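Local coordinates for protein STE5 (Saccharomyces cerevisiae, PDB 3FZE) that acts as a mating-pathway scaffold whose minimal scaffold domain cocatalyses phosphorylation of the MAP kinase Fus3 by Ste7, at residues Val150-Val155 / Leu164-Ser169. Sequence-based numbering, arbitrary orientation.
Sequences VGYLNV and LVEASS
The ring of Tyr152 has the carbonyl O of Ala167 over one face, 4.2 Å above its plane and displaced toward the rim, while OE1 of Glu166 sits at its edge, 3.8 Å from Tyr152 CD1. Ring and carboxylate planes are turned 51° apart. With CG anti to its carbonyl carbon (chi1 -67°), the tyrosine lies across the end of strand 165-167, and its OH comes 3.6 Å from Ser168 CB. A water, 2.9 Å from Tyr152 OH, accepts a hydrogen bond from Ser168 N and so ties the phenol to the backbone.

Parallel pairing of Val150 with Ala167 ends in a nearly straight hydrogen bond from Gly151 N to Ala167 O (2.8 Å). Beyond it the loop turns back across the strand, and the extended side chain of Glu166 reaches out to it: its OE1 takes the N-H of Leu153 at 2.8 Å, from above the carboxylate plane, with 171° at the hydrogen. The Leu153 side chain crosses that of Glu166 at a slant, its CD1 against the OE2 side, and CD1 meets Leu164 CD2 at 4.1 Å; both leucines also touch Met121.

This is an edge of the vWA-like alpha/beta/alpha sheet, where 165-167 is one of the two outermost strands within this chain. Chemically, a side-chain carboxylate, not a strand carbonyl, accepts the Leu153 N-H, fastening the loop to the strand after the pairing has ended, and this bond would probably favour the charged form of Glu166.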
loop_
_atom_site.group_PDB
_atom_site.type_symbol
_atom_site.label_atom_id
_atom_site.label_comp_id
_atom_site.label_asym_id
_atom_site.label_seq_id
_atom_site.Cartn_x
_atom_site.Cartn_y
_atom_site.Cartn_z
ATOM N N VAL A 150 0.668 2.799 -10.021
ATOM C CA VAL A 150 0.156 1.787 -10.934
ATOM C C VAL A 150 -0.467 2.474 -12.152
ATOM O O VAL A 150 -1.370 3.299 -12.018
ATOM C CB VAL A 150 -0.862 0.871 -10.242
ATOM C CG1 VAL A 150 -1.540 -0.029 -11.259
ATOM C CG2 VAL A 150 -0.171 0.059 -9.150
ATOM N N GLY A 151 0.039 2.143 -13.333
ATOM C CA GLY A 151 -0.356 2.810 -14.563
ATOM C C GLY A 151 0.733 3.774 -14.997
ATOM O O GLY A 151 1.021 4.749 -14.302
ATOM N N TYR A 152 1.351 3.496 -16.140
ATOM C CA TYR A 152 2.499 4.280 -16.585
ATOM C C TYR A 152 2.133 5.724 -16.899
ATOM O O TYR A 152 1.036 6.010 -17.380
ATOM C CB TYR A 152 3.177 3.628 -17.793
ATOM C CG TYR A 152 3.845 2.306 -17.479
ATOM C CD1 TYR A 152 4.790 2.208 -16.464
ATOM C CD2 TYR A 152 3.543 1.161 -18.207
ATOM C CE1 TYR A 152 5.407 1.003 -16.175
ATOM C CE2 TYR A 152 4.159 -0.052 -17.927
ATOM C CZ TYR A 152 5.089 -0.123 -16.909
ATOM O OH TYR A 152 5.704 -1.323 -16.625
ATOM N N LEU A 153 3.065 6.628 -16.620
ATOM C CA LEU A 153 2.844 8.052 -16.818
ATOM C C LEU A 153 3.637 8.563 -18.009
ATOM O O LEU A 153 4.753 8.110 -18.263
ATOM C CB LEU A 153 3.265 8.827 -15.569
ATOM C CG LEU A 153 2.676 8.358 -14.238
ATOM C CD1 LEU A 153 3.435 8.969 -13.069
ATOM C CD2 LEU A 153 1.197 8.685 -14.167
ATOM N N ASN A 154 3.052 9.506 -18.739
ATOM C CA ASN A 154 3.778 10.226 -19.778
ATOM C C ASN A 154 4.043 11.661 -19.335
ATOM O O ASN A 154 4.157 12.572 -20.155
ATOM C CB ASN A 154 3.033 10.185 -21.116
ATOM C CG ASN A 154 1.617 10.718 -21.017
ATOM O OD1 ASN A 154 1.168 11.132 -19.949
ATOM N ND2 ASN A 154 0.904 10.708 -22.137
ATOM N N VAL A 155 4.129 11.844 -18.021
ATOM C CA VAL A 155 4.454 13.132 -17.423
ATOM C C VAL A 155 5.520 12.936 -16.347
ATOM O O VAL A 155 5.426 12.018 -15.527
ATOM C CB VAL A 155 3.215 13.801 -16.798
ATOM C CG1 VAL A 155 3.599 15.106 -16.114
ATOM C CG2 VAL A 155 2.143 14.037 -17.858
ATOM N N LEU A 164 9.946 8.055 -7.067
ATOM C CA LEU A 164 8.690 7.485 -7.531
ATOM C C LEU A 164 8.975 6.248 -8.383
ATOM O O LEU A 164 9.938 6.221 -9.147
ATOM C CB LEU A 164 7.906 8.525 -8.344
ATOM C CG LEU A 164 6.626 8.029 -9.031
ATOM C CD1 LEU A 164 5.561 7.655 -8.007
ATOM C CD2 LEU A 164 6.101 9.083 -9.995
ATOM N N VAL A 165 8.143 5.224 -8.242
ATOM C CA VAL A 165 8.297 3.999 -9.011
ATOM C C VAL A 165 7.019 3.722 -9.786
ATOM O O VAL A 165 5.927 3.815 -9.230
ATOM C CB VAL A 165 8.592 2.796 -8.087
ATOM C CG1 VAL A 165 8.517 1.491 -8.867
ATOM C CG2 VAL A 165 9.959 2.957 -7.431
ATOM N N GLU A 166 7.152 3.384 -11.065
ATOM C CA GLU A 166 5.979 3.115 -11.899
ATOM C C GLU A 166 5.833 1.637 -12.224
ATOM O O GLU A 166 6.818 0.941 -12.464
ATOM C CB GLU A 166 6.020 3.933 -13.192
ATOM C CG GLU A 166 5.714 5.411 -13.002
ATOM C CD GLU A 166 5.907 6.215 -14.276
ATOM O OE1 GLU A 166 5.443 5.765 -15.347
ATOM O OE2 GLU A 166 6.521 7.300 -14.206
ATOM N N ALA A 167 4.595 1.156 -12.241
ATOM C CA ALA A 167 4.343 -0.251 -12.513
ATOM C C ALA A 167 3.120 -0.434 -13.400
ATOM O O ALA A 167 2.234 0.418 -13.432
ATOM C CB ALA A 167 4.172 -1.011 -11.216
ATOM N N SER A 168 3.070 -1.563 -14.099
ATOM C CA SER A 168 2.043 -1.791 -15.109
ATOM C C SER A 168 0.671 -2.134 -14.530
ATOM O O SER A 168 -0.356 -1.737 -15.082
ATOM C CB SER A 168 2.484 -2.901 -16.067
ATOM O OG SER A 168 2.623 -4.124 -15.373
ATOM N N SER A 169 0.652 -2.877 -13.433
ATOM C CA SER A 169 -0.612 -3.325 -12.864
ATOM C C SER A 169 -0.524 -3.562 -11.369
ATOM O O SER A 169 0.571 -3.715 -10.810
ATOM C CB SER A 169 -1.093 -4.606 -13.560
ATOM O OG SER A 169 -0.287 -5.730 -13.215
HETATM O O HOH W 1 5.657 -3.020 -14.229
#